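Local coordinates for protein gluconate kinase (PDB 3LL3) that probably phosphorylates a sugar or sugar acid such as gluconate or xylulose at the expense of ATP, as a member of the FGGY carbohydrate kinase family, at residues A[249-260]-A[394-404]; A[294-305]-A[336-345]. All coordinates share one frame; numbering follows the deposited sequence.

Following the chain from the N terminus, 249-260 is the first of the contacting segments; its strand 254-259 gives way to Gly-260 beside the bound ATP. The chain then runs through strands 263-269, 281-284 and 289-296 of the same sheet; the last of these ends within 294-305, which goes on into helix 300-311. Contact 2 closes the shorter loop when 336-345 folds back on 294-305. Only after helix 365-388 does the chain reach 394-404, where contact 1 closes the longer loop, which encloses contact 2 entirely. The two meet round the nucleotide: Gly-260 O lies 2.7 Å from Gly-300 N. Contact 1 joins central strands; contact 2 ties sheet and helix start to loop 338-345, which lines the 1-deoxy-D-xylulose-5-phosphate pocket.

Contact 1: A[249-260]-A[394-404]; sequences AIDSDHCALNVG and PVAINATGGFL. With ATP (adenosine-5'-triphosphate), chain C.
Two neighbouring parallel strands, 254-259 and 396-400, pair in the mixed sheet of the C-terminal domain, of the actin-like ATPase (ASKHA) superfamily, and the turns just beyond their C-terminal ends form part of the ATP site. The pairing is a regular ladder: Asn-398 N donates to Cys-255 O (2.9 Å), Leu-257 N to Asn-398 O, Thr-400 N to Leu-257 O and Val-259 N to Thr-400 O. On the face bearing Cys-255, Leu-257, Ile-397 and Ala-399, the fit is tight, with Ile-397 CG2 3.4 Å from Leu-257 CB. CG2 lies anti to the backbone N of Ile-397, while CG1, anti to the carbonyl carbon, brings CD1 to Cys-255 CB; a beta-branched residue can thus serve two neighbours. Pro-394 CG meets Cys-255 SG at 3.8 Å.

Beyond the strands, Phe-403 N donates to Val-259 O (2.9 Å), and Val-259 CG1 lies alongside Phe-403 CB at 3.5 Å. Glycines suit this end: a side chain on Gly-401 would strike Val-259 O, and one on Gly-260 or Gly-402 would strike the nucleotide. With that room, Gly-402 N donates to ATP O1A (2.8 Å, 160°), while Phe-403 CD1 lies 3.4 Å from ATP N3.

Strand 263-269 flanks 254-259 and strand 421-424 flanks 396-400, while helix 365-388 packs Leu-380 against both Leu-257 and Val-259.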
loop_
_atom_site.group_PDB
_atom_site.type_symbol
_atom_site.label_atom_id
_atom_site.label_comp_id
_atom_site.label_asym_id
_atom_site.label_seq_id
_atom_site.Cartn_x
_atom_site.Cartn_y
_atom_site.Cartn_z
ATOM N N ALA A 249 -20.998 27.755 11.391
ATOM C CA ALA A 249 -21.372 27.245 10.074
ATOM C C ALA A 249 -22.867 26.991 10.061
ATOM O O ALA A 249 -23.312 25.850 10.137
ATOM C CB ALA A 249 -20.588 25.978 9.725
ATOM N N ILE A 250 -23.645 28.063 9.967
ATOM C CA ILE A 250 -25.093 27.975 10.231
ATOM C C ILE A 250 -25.884 27.761 8.949
ATOM O O ILE A 250 -27.084 27.459 8.988
ATOM C CB ILE A 250 -25.614 29.227 10.950
ATOM C CG1 ILE A 250 -25.457 30.436 10.032
ATOM C CG2 ILE A 250 -24.848 29.443 12.247
ATOM C CD1 ILE A 250 -25.927 31.719 10.632
ATOM N N ASP A 251 -25.210 27.893 7.812
ATOM C CA ASP A 251 -25.888 27.694 6.532
ATOM C C ASP A 251 -24.980 27.054 5.489
ATOM O O ASP A 251 -23.791 26.820 5.739
ATOM C CB ASP A 251 -26.512 28.995 6.005
ATOM C CG ASP A 251 -25.491 30.104 5.804
ATOM O OD1 ASP A 251 -24.369 29.830 5.314
ATOM O OD2 ASP A 251 -25.828 31.262 6.136
ATOM N N SER A 252 -25.553 26.781 4.322
ATOM C CA SER A 252 -24.883 26.001 3.291
ATOM C C SER A 252 -23.688 26.695 2.624
ATOM O O SER A 252 -22.951 26.055 1.877
ATOM C CB SER A 252 -25.891 25.586 2.223
ATOM O OG SER A 252 -26.464 26.740 1.637
ATOM N N ASP A 253 -23.506 27.994 2.873
ATOM C CA ASP A 253 -22.344 28.711 2.346
ATOM C C ASP A 253 -21.082 28.265 3.076
ATOM O O ASP A 253 -19.974 28.504 2.603
ATOM C CB ASP A 253 -22.496 30.235 2.474
ATOM C CG ASP A 253 -23.495 30.828 1.478
ATOM O OD1 ASP A 253 -23.698 30.265 0.384
ATOM O OD2 ASP A 253 -24.085 31.883 1.794
ATOM N N HIS A 254 -21.253 27.640 4.236
ATOM C CA HIS A 254 -20.134 27.109 5.006
ATOM C C HIS A 254 -20.252 25.595 5.237
ATOM O O HIS A 254 -21.344 25.026 5.138
ATOM C CB HIS A 254 -20.036 27.825 6.355
ATOM C CG HIS A 254 -19.517 29.232 6.269
ATOM N ND1 HIS A 254 -20.217 30.254 5.663
ATOM C CD2 HIS A 254 -18.382 29.790 6.752
ATOM C CE1 HIS A 254 -19.527 31.375 5.759
ATOM N NE2 HIS A 254 -18.409 31.123 6.417
ATOM N N CYS A 255 -19.119 24.948 5.511
ATOM C CA CYS A 255 -19.090 23.575 6.032
ATOM C C CYS A 255 -18.295 23.608 7.336
ATOM O O CYS A 255 -17.459 24.492 7.534
ATOM C CB CYS A 255 -18.368 22.637 5.054
ATOM S SG CYS A 255 -19.274 22.200 3.537
ATOM N N ALA A 256 -18.520 22.649 8.216
ATOM C CA ALA A 256 -17.666 22.492 9.385
ATOM C C ALA A 256 -16.848 21.205 9.259
ATOM O O ALA A 256 -17.393 20.115 9.013
ATOM C CB ALA A 256 -18.486 22.503 10.674
ATOM N N LEU A 257 -15.532 21.352 9.381
ATOM C CA LEU A 257 -14.594 20.227 9.331
ATOM C C LEU A 257 -13.918 20.127 10.697
ATOM O O LEU A 257 -13.194 21.045 11.132
ATOM C CB LEU A 257 -13.521 20.473 8.273
ATOM C CG LEU A 257 -12.359 19.473 8.297
ATOM C CD1 LEU A 257 -12.884 18.104 7.844
ATOM C CD2 LEU A 257 -11.225 19.937 7.431
ATOM N N ASN A 258 -14.149 19.031 11.396
ATOM C CA ASN A 258 -13.431 18.830 12.636
ATOM C C ASN A 258 -12.611 17.572 12.503
ATOM O O ASN A 258 -13.097 16.550 12.003
ATOM C CB ASN A 258 -14.379 18.691 13.804
ATOM C CG ASN A 258 -13.650 18.437 15.105
ATOM O OD1 ASN A 258 -13.065 19.348 15.693
ATOM N ND2 ASN A 258 -13.686 17.194 15.566
ATOM N N VAL A 259 -11.364 17.631 12.937
ATOM C CA VAL A 259 -10.511 16.448 12.863
ATOM C C VAL A 259 -9.663 16.321 14.107
ATOM O O VAL A 259 -8.692 17.052 14.300
ATOM C CB VAL A 259 -9.607 16.441 11.627
ATOM C CG1 VAL A 259 -8.960 15.087 11.477
ATOM C CG2 VAL A 259 -10.379 16.805 10.376
ATOM N N GLY A 260 -10.056 15.401 14.970
ATOM C CA GLY A 260 -9.256 15.065 16.120
ATOM C C GLY A 260 -8.785 13.645 15.921
ATOM O O GLY A 260 -8.187 13.319 14.887
ATOM N N PRO A 394 -18.862 25.549 -0.901
ATOM C CA PRO A 394 -18.955 26.471 0.235
ATOM C C PRO A 394 -17.864 27.520 0.078
ATOM O O PRO A 394 -16.873 27.249 -0.598
ATOM C CB PRO A 394 -18.651 25.573 1.435
ATOM C CG PRO A 394 -17.854 24.417 0.827
ATOM C CD PRO A 394 -18.556 24.178 -0.468
ATOM N N VAL A 395 -18.038 28.692 0.669
ATOM C CA VAL A 395 -17.035 29.753 0.533
ATOM C C VAL A 395 -15.959 29.671 1.619
ATOM O O VAL A 395 -15.001 30.423 1.621
ATOM C CB VAL A 395 -17.702 31.147 0.584
ATOM C CG1 VAL A 395 -18.801 31.232 -0.452
ATOM C CG2 VAL A 395 -18.273 31.420 1.981
ATOM N N ALA A 396 -16.145 28.776 2.576
ATOM C CA ALA A 396 -15.169 28.590 3.634
ATOM C C ALA A 396 -15.458 27.279 4.341
ATOM O O ALA A 396 -16.590 26.805 4.345
ATOM C CB ALA A 396 -15.197 29.742 4.622
ATOM N N ILE A 397 -14.409 26.701 4.907
ATOM C CA ILE A 397 -14.499 25.546 5.773
ATOM C C ILE A 397 -14.080 26.032 7.140
ATOM O O ILE A 397 -12.937 26.490 7.316
ATOM C CB ILE A 397 -13.499 24.433 5.377
ATOM C CG1 ILE A 397 -13.619 24.066 3.893
ATOM C CG2 ILE A 397 -13.693 23.224 6.282
ATOM C CD1 ILE A 397 -14.958 23.560 3.487
ATOM N N ASN A 398 -15.003 25.978 8.098
ATOM C CA ASN A 398 -14.688 26.317 9.478
ATOM C C ASN A 398 -14.126 25.105 10.200
ATOM O O ASN A 398 -14.835 24.120 10.410
ATOM C CB ASN A 398 -15.926 26.858 10.193
ATOM C CG ASN A 398 -16.523 28.055 9.477
ATOM O OD1 ASN A 398 -17.544 28.606 9.886
ATOM N ND2 ASN A 398 -15.888 28.460 8.401
ATOM N N ALA A 399 -12.858 25.195 10.588
ATOM C CA ALA A 399 -12.068 24.030 10.964
ATOM C C ALA A 399 -11.588 24.020 12.401
ATOM O O ALA A 399 -11.123 25.032 12.926
ATOM C CB ALA A 399 -10.868 23.899 10.023
ATOM N N THR A 400 -11.647 22.848 13.010
ATOM C CA THR A 400 -11.210 22.660 14.381
ATOM C C THR A 400 -10.603 21.267 14.509
ATOM O O THR A 400 -10.727 20.457 13.599
ATOM C CB THR A 400 -12.411 22.737 15.352
ATOM O OG1 THR A 400 -13.423 21.811 14.941
ATOM C CG2 THR A 400 -13.021 24.151 15.379
ATOM N N GLY A 401 -9.980 20.986 15.647
ATOM C CA GLY A 401 -9.505 19.652 15.951
ATOM C C GLY A 401 -7.995 19.532 16.004
ATOM O O GLY A 401 -7.299 20.221 15.287
ATOM N N GLY A 402 -7.506 18.640 16.857
ATOM C CA GLY A 402 -6.088 18.485 17.103
ATOM C C GLY A 402 -5.254 18.110 15.892
ATOM O O GLY A 402 -4.048 18.380 15.865
ATOM N N PHE A 403 -5.868 17.481 14.891
ATOM C CA PHE A 403 -5.113 17.083 13.700
ATOM C C PHE A 403 -4.763 18.308 12.866
ATOM O O PHE A 403 -3.784 18.305 12.129
ATOM C CB PHE A 403 -5.890 16.062 12.854
ATOM C CG PHE A 403 -5.177 15.649 11.598
ATOM C CD1 PHE A 403 -3.979 14.939 11.663
ATOM C CD2 PHE A 403 -5.698 15.969 10.348
ATOM C CE1 PHE A 403 -3.320 14.548 10.506
ATOM C CE2 PHE A 403 -5.031 15.588 9.169
ATOM C CZ PHE A 403 -3.845 14.876 9.255
ATOM N N LEU A 404 -5.585 19.346 12.999
ATOM C CA LEU A 404 -5.421 20.598 12.273
ATOM C C LEU A 404 -4.674 21.651 13.088
ATOM O O LEU A 404 -4.832 22.835 12.842
ATOM C CB LEU A 404 -6.783 21.175 11.891
ATOM C CG LEU A 404 -7.689 20.200 11.156
ATOM C CD1 LEU A 404 -9.018 20.861 10.822
ATOM C CD2 LEU A 404 -7.000 19.619 9.908
HETATM P PG ATP C . -11.641 15.906 22.294
HETATM O O1G ATP C . -10.211 15.835 23.139
HETATM O O2G ATP C . -12.135 17.484 22.139
HETATM O O3G ATP C . -12.653 15.099 22.972
HETATM P PB ATP C . -10.093 14.366 20.439
HETATM O O1B ATP C . -10.280 13.879 18.879
HETATM O O2B ATP C . -9.978 13.237 21.353
HETATM O O3B ATP C . -11.422 15.303 20.772
HETATM P PA ATP C . -8.017 16.282 19.573
HETATM O O1A ATP C . -9.015 17.261 18.718
HETATM O O2A ATP C . -7.021 17.029 20.330
HETATM O O3A ATP C . -8.736 15.289 20.687
HETATM O "O5'" ATP C . -7.221 15.362 18.467
HETATM C "C5'" ATP C . -6.435 14.290 18.932
HETATM C "C4'" ATP C . -5.478 13.895 17.834
HETATM O "O4'" ATP C . -4.545 14.856 17.368
HETATM C "C3'" ATP C . -4.750 12.518 17.856
HETATM O "O3'" ATP C . -5.407 11.493 17.172
HETATM C "C2'" ATP C . -3.272 12.859 17.443
HETATM O "O2'" ATP C . -2.656 11.841 16.704
HETATM C "C1'" ATP C . -3.485 14.183 16.743
HETATM N N9 ATP C . -2.360 15.100 16.857
HETATM C C8 ATP C . -1.721 15.498 17.975
HETATM N N7 ATP C . -0.781 16.489 17.574
HETATM C C5 ATP C . -0.905 16.673 16.177
HETATM C C6 ATP C . -0.244 17.525 15.264
HETATM N N6 ATP C . 0.761 18.459 15.756
HETATM N N1 ATP C . -0.569 17.503 13.966
HETATM C C2 ATP C . -1.543 16.652 13.495
HETATM N N3 ATP C . -2.184 15.821 14.397
HETATM C C4 ATP C . -1.856 15.844 15.719
#

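Contact 2: A[294-305]-A[336-345]; sequences GPVNNGGIVFNW and FLPYLGGERA. With DXP (1-deoxy-D-xylulose-5-phosphate), chain D; ATP (adenosine-5'-triphosphate), chain C; XUL (D-xylulose), chain E.
Pro-295 CB lies over one face of the Arg-344 guanidinium, 3.5 Å above its plane, while Asn-297 OD1 and the D-xylulose hydroxyl O3 sit at its edge. NE and NH2 both grip Asn-297 OD1 side-on, NE at 2.7 Å in the amide's carbonyl plane and on a lone pair; amide and guanidinium are nearly coplanar, 23° apart. Farther along, Leu-340 CD2 presses on one face of the Trp-305 indole in a CH-pi contact, 3.6 Å from the five-membered ring's centroid; Trp-305 NE1 bonds to His-363 O of the second subunit. ATP N3 lies over one face of the Phe-303 ring, offset toward its rim.

An arginine suits its place because Arg-344 NH1 remains available for D-xylulose O3, at 2.7 Å. A leucine in its place would probably leave Asn-297 OD1 and that sugar hydroxyl without these donors, and the Asn-297 amide freer to turn. Asn-297 ND2 reaches DXP O3P at 2.9 Å.

In this FGGY kinase domain the contact sets the end of strand 289-296 and the start of helix 300-311, with Gly-299 at its N-cap position, against a loop carrying a type I turn from Tyr-339 to Gly-342. Glu-343 is the buried acceptor between them: bent at chi2 (51°), it offers OE1 to Asn-297 N through the syn lone pair and to its neighbour Arg-344 N through the anti one. Asn-298 ND2 approaches OE2 from above the carboxylate plane (2.8 Å) and also binds Gly-342 O. The other end of this amide, OD1, receives Gly-341 N almost straight, at 3.1 Å and 177°.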
loop_
_atom_site.group_PDB
_atom_site.type_symbol
_atom_site.label_atom_id
_atom_site.label_comp_id
_atom_site.label_asym_id
_atom_site.label_seq_id
_atom_site.Cartn_x
_atom_site.Cartn_y
_atom_site.Cartn_z
ATOM N N GLY A 294 -20.688 13.577 7.092
ATOM C CA GLY A 294 -19.986 12.311 7.083
ATOM C C GLY A 294 -19.100 12.202 8.316
ATOM O O GLY A 294 -18.182 13.006 8.504
ATOM N N PRO A 295 -19.383 11.225 9.180
ATOM C CA PRO A 295 -18.449 10.933 10.266
ATOM C C PRO A 295 -17.318 10.074 9.683
ATOM O O PRO A 295 -17.584 9.145 8.950
ATOM C CB PRO A 295 -19.285 10.106 11.239
ATOM C CG PRO A 295 -20.503 9.640 10.454
ATOM C CD PRO A 295 -20.472 10.234 9.088
ATOM N N VAL A 296 -16.071 10.413 9.975
ATOM C CA VAL A 296 -14.928 9.732 9.360
ATOM C C VAL A 296 -14.033 9.192 10.468
ATOM O O VAL A 296 -13.533 9.965 11.310
ATOM C CB VAL A 296 -14.136 10.713 8.474
ATOM C CG1 VAL A 296 -12.925 10.033 7.865
ATOM C CG2 VAL A 296 -15.020 11.277 7.367
ATOM N N ASN A 297 -13.838 7.877 10.492
ATOM C CA ASN A 297 -13.060 7.251 11.565
ATOM C C ASN A 297 -11.590 7.672 11.553
ATOM O O ASN A 297 -10.990 7.932 12.606
ATOM C CB ASN A 297 -13.107 5.718 11.476
ATOM C CG ASN A 297 -14.527 5.154 11.552
ATOM O OD1 ASN A 297 -15.442 5.801 12.063
ATOM N ND2 ASN A 297 -14.701 3.924 11.054
ATOM N N ASN A 298 -11.026 7.708 10.351
ATOM C CA ASN A 298 -9.579 7.690 10.173
ATOM C C ASN A 298 -8.944 9.058 10.126
ATOM O O ASN A 298 -8.475 9.512 9.075
ATOM C CB ASN A 298 -9.236 6.855 8.938
ATOM C CG ASN A 298 -9.709 5.409 9.088
ATOM O OD1 ASN A 298 -9.205 4.674 9.933
ATOM N ND2 ASN A 298 -10.695 5.015 8.295
ATOM N N GLY A 299 -8.935 9.713 11.285
ATOM C CA GLY A 299 -8.371 11.044 11.422
ATOM C C GLY A 299 -7.004 11.003 12.075
ATOM O O GLY A 299 -6.093 10.305 11.605
ATOM N N GLY A 300 -6.860 11.740 13.166
ATOM C CA GLY A 300 -5.595 11.817 13.859
ATOM C C GLY A 300 -5.141 10.486 14.415
ATOM O O GLY A 300 -3.953 10.298 14.671
ATOM N N ILE A 301 -6.089 9.571 14.626
ATOM C CA ILE A 301 -5.758 8.237 15.113
ATOM C C ILE A 301 -4.813 7.525 14.143
ATOM O O ILE A 301 -3.949 6.748 14.543
ATOM C CB ILE A 301 -7.038 7.380 15.339
ATOM C CG1 ILE A 301 -6.696 6.069 16.045
ATOM C CG2 ILE A 301 -7.782 7.089 14.005
ATOM C CD1 ILE A 301 -7.905 5.440 16.763
ATOM N N VAL A 302 -4.986 7.809 12.858
ATOM C CA VAL A 302 -4.149 7.237 11.822
ATOM C C VAL A 302 -2.815 7.994 11.724
ATOM O O VAL A 302 -1.762 7.394 11.507
ATOM C CB VAL A 302 -4.882 7.199 10.455
ATOM C CG1 VAL A 302 -3.910 6.816 9.338
ATOM C CG2 VAL A 302 -6.055 6.198 10.512
ATOM N N PHE A 303 -2.859 9.305 11.920
ATOM C CA PHE A 303 -1.631 10.085 12.056
ATOM C C PHE A 303 -0.784 9.538 13.203
ATOM O O PHE A 303 0.419 9.382 13.080
ATOM C CB PHE A 303 -1.962 11.552 12.315
ATOM C CG PHE A 303 -0.758 12.411 12.566
ATOM C CD1 PHE A 303 -0.296 12.617 13.853
ATOM C CD2 PHE A 303 -0.064 12.987 11.506
ATOM C CE1 PHE A 303 0.819 13.409 14.098
ATOM C CE2 PHE A 303 1.045 13.784 11.739
ATOM C CZ PHE A 303 1.493 13.991 13.043
ATOM N N ASN A 304 -1.436 9.248 14.319
ATOM C CA ASN A 304 -0.773 8.632 15.445
ATOM C C ASN A 304 -0.168 7.276 15.094
ATOM O O ASN A 304 0.981 7.021 15.420
ATOM C CB ASN A 304 -1.743 8.463 16.602
ATOM C CG ASN A 304 -1.052 8.059 17.883
ATOM O OD1 ASN A 304 -1.315 6.979 18.436
ATOM N ND2 ASN A 304 -0.165 8.919 18.369
ATOM N N TRP A 305 -0.941 6.403 14.445
ATOM C CA TRP A 305 -0.405 5.109 14.010
ATOM C C TRP A 305 0.844 5.279 13.141
ATOM O O TRP A 305 1.843 4.593 13.351
ATOM C CB TRP A 305 -1.453 4.273 13.265
ATOM C CG TRP A 305 -0.849 3.090 12.558
ATOM C CD1 TRP A 305 -0.644 1.834 13.072
ATOM C CD2 TRP A 305 -0.361 3.052 11.206
ATOM N NE1 TRP A 305 -0.070 1.018 12.117
ATOM C CE2 TRP A 305 0.118 1.742 10.968
ATOM C CE3 TRP A 305 -0.293 3.995 10.171
ATOM C CZ2 TRP A 305 0.666 1.355 9.740
ATOM C CZ3 TRP A 305 0.257 3.607 8.950
ATOM C CH2 TRP A 305 0.731 2.295 8.747
ATOM N N PHE A 336 -1.969 6.965 -0.251
ATOM C CA PHE A 336 -2.253 6.303 1.013
ATOM C C PHE A 336 -3.756 6.292 1.239
ATOM O O PHE A 336 -4.356 7.353 1.458
ATOM C CB PHE A 336 -1.565 7.006 2.184
ATOM C CG PHE A 336 -1.826 6.358 3.525
ATOM C CD1 PHE A 336 -1.255 5.130 3.851
ATOM C CD2 PHE A 336 -2.632 6.977 4.466
ATOM C CE1 PHE A 336 -1.489 4.537 5.096
ATOM C CE2 PHE A 336 -2.871 6.395 5.699
ATOM C CZ PHE A 336 -2.309 5.177 6.019
ATOM N N LEU A 337 -4.367 5.111 1.164
ATOM C CA LEU A 337 -5.772 4.982 1.568
ATOM C C LEU A 337 -5.785 4.776 3.087
ATOM O O LEU A 337 -5.214 3.814 3.588
ATOM C CB LEU A 337 -6.467 3.823 0.839
ATOM C CG LEU A 337 -6.460 3.826 -0.699
ATOM C CD1 LEU A 337 -7.180 2.594 -1.284
ATOM C CD2 LEU A 337 -7.092 5.103 -1.227
ATOM N N PRO A 338 -6.423 5.697 3.829
ATOM C CA PRO A 338 -6.254 5.756 5.291
ATOM C C PRO A 338 -7.156 4.824 6.101
ATOM O O PRO A 338 -7.229 4.983 7.320
ATOM C CB PRO A 338 -6.630 7.200 5.635
ATOM C CG PRO A 338 -7.443 7.695 4.489
ATOM C CD PRO A 338 -7.281 6.774 3.311
ATOM N N TYR A 339 -7.808 3.862 5.461
ATOM C CA TYR A 339 -8.867 3.124 6.148
ATOM C C TYR A 339 -8.403 2.092 7.171
ATOM O O TYR A 339 -8.864 0.955 7.140
ATOM C CB TYR A 339 -9.756 2.434 5.137
ATOM C CG TYR A 339 -10.078 3.258 3.921
ATOM C CD1 TYR A 339 -10.622 4.530 4.030
ATOM C CD2 TYR A 339 -9.905 2.729 2.659
ATOM C CE1 TYR A 339 -10.953 5.260 2.890
ATOM C CE2 TYR A 339 -10.206 3.446 1.532
ATOM C CZ TYR A 339 -10.737 4.706 1.646
ATOM O OH TYR A 339 -11.040 5.383 0.485
ATOM N N LEU A 340 -7.541 2.493 8.097
ATOM C CA LEU A 340 -7.022 1.569 9.109
ATOM C C LEU A 340 -8.102 0.887 9.986
ATOM O O LEU A 340 -8.058 -0.316 10.197
ATOM C CB LEU A 340 -5.941 2.256 9.962
ATOM C CG LEU A 340 -4.494 2.028 9.477
ATOM C CD1 LEU A 340 -4.357 2.426 8.043
ATOM C CD2 LEU A 340 -3.535 2.828 10.318
ATOM N N GLY A 341 -9.080 1.634 10.479
ATOM C CA GLY A 341 -10.110 1.033 11.328
ATOM C C GLY A 341 -11.439 0.728 10.653
ATOM O O GLY A 341 -12.492 0.909 11.260
ATOM N N GLY A 342 -11.412 0.259 9.408
ATOM C CA GLY A 342 -12.627 0.255 8.611
ATOM C C GLY A 342 -13.020 1.713 8.434
ATOM O O GLY A 342 -12.309 2.609 8.921
ATOM N N GLU A 343 -14.123 1.989 7.747
ATOM C CA GLU A 343 -14.503 3.390 7.549
ATOM C C GLU A 343 -16.005 3.603 7.438
ATOM O O GLU A 343 -16.720 2.771 6.856
ATOM C CB GLU A 343 -13.793 3.959 6.305
ATOM C CG GLU A 343 -13.974 5.459 6.103
ATOM C CD GLU A 343 -13.651 6.250 7.359
ATOM O OE1 GLU A 343 -14.484 6.271 8.305
ATOM O OE2 GLU A 343 -12.562 6.855 7.396
ATOM N N ARG A 344 -16.486 4.710 8.004
ATOM C CA ARG A 344 -17.850 5.143 7.765
ATOM C C ARG A 344 -17.832 6.028 6.512
ATOM O O ARG A 344 -17.475 5.538 5.451
ATOM C CB ARG A 344 -18.462 5.784 9.027
ATOM C CG ARG A 344 -18.823 4.704 10.062
ATOM C CD ARG A 344 -19.279 5.251 11.419
ATOM N NE ARG A 344 -18.183 5.917 12.108
ATOM C CZ ARG A 344 -18.342 6.885 13.007
ATOM N NH1 ARG A 344 -19.558 7.299 13.331
ATOM N NH2 ARG A 344 -17.278 7.450 13.574
ATOM N N ALA A 345 -18.193 7.303 6.592
ATOM C CA ALA A 345 -18.079 8.134 5.394
ATOM C C ALA A 345 -16.606 8.236 5.028
ATOM O O ALA A 345 -15.773 8.304 5.926
ATOM C CB ALA A 345 -18.651 9.524 5.623
HETATM C C1 DXP D . -14.627 -4.967 13.048
HETATM C C2 DXP D . -13.569 -3.887 13.423
HETATM C C3 DXP D . -14.105 -2.586 14.071
HETATM C C4 DXP D . -15.162 -1.989 13.120
HETATM C C5 DXP D . -15.645 -0.519 13.152
HETATM O O2 DXP D . -12.504 -3.907 12.902
HETATM O O3 DXP D . -13.080 -1.789 14.519
HETATM O O4 DXP D . -14.876 -2.440 11.834
HETATM O O5 DXP D . -15.715 0.168 11.931
HETATM P P DXP D . -16.943 1.144 11.385
HETATM O O2P DXP D . -18.104 0.245 10.770
HETATM O O1P DXP D . -17.334 2.206 12.520
HETATM O O3P DXP D . -16.534 1.845 10.228
HETATM P PG ATP C . -11.641 15.906 22.294
HETATM O O1G ATP C . -10.211 15.835 23.139
HETATM O O2G ATP C . -12.135 17.484 22.139
HETATM O O3G ATP C . -12.653 15.099 22.972
HETATM P PB ATP C . -10.093 14.366 20.439
HETATM O O1B ATP C . -10.280 13.879 18.879
HETATM O O2B ATP C . -9.978 13.237 21.353
HETATM O O3B ATP C . -11.422 15.303 20.772
HETATM P PA ATP C . -8.017 16.282 19.573
HETATM O O1A ATP C . -9.015 17.261 18.718
HETATM O O2A ATP C . -7.021 17.029 20.330
HETATM O O3A ATP C . -8.736 15.289 20.687
HETATM O "O5'" ATP C . -7.221 15.362 18.467
HETATM C "C5'" ATP C . -6.435 14.290 18.932
HETATM C "C4'" ATP C . -5.478 13.895 17.834
HETATM O "O4'" ATP C . -4.545 14.856 17.368
HETATM C "C3'" ATP C . -4.750 12.518 17.856
HETATM O "O3'" ATP C . -5.407 11.493 17.172
HETATM C "C2'" ATP C . -3.272 12.859 17.443
HETATM O "O2'" ATP C . -2.656 11.841 16.704
HETATM C "C1'" ATP C . -3.485 14.183 16.743
HETATM N N9 ATP C . -2.360 15.100 16.857
HETATM C C8 ATP C . -1.721 15.498 17.975
HETATM N N7 ATP C . -0.781 16.489 17.574
HETATM C C5 ATP C . -0.905 16.673 16.177
HETATM C C6 ATP C . -0.244 17.525 15.264
HETATM N N6 ATP C . 0.761 18.459 15.756
HETATM N N1 ATP C . -0.569 17.503 13.966
HETATM C C2 ATP C . -1.543 16.652 13.495
HETATM N N3 ATP C . -2.184 15.821 14.397
HETATM C C4 ATP C . -1.856 15.844 15.719
HETATM C C1 XUL E . -22.484 12.214 14.411
HETATM C C2 XUL E . -22.370 10.682 14.334
HETATM C C3 XUL E . -21.499 9.909 15.364
HETATM C C4 XUL E . -21.066 10.708 16.609
HETATM C C5 XUL E . -22.214 10.991 17.596
HETATM O O1 XUL E . -21.897 12.795 13.271
HETATM O O2 XUL E . -22.924 10.093 13.436
HETATM O O3 XUL E . -20.316 9.478 14.739
HETATM O O4 XUL E . -20.075 9.954 17.268
HETATM O O5 XUL E . -21.725 11.218 18.896
#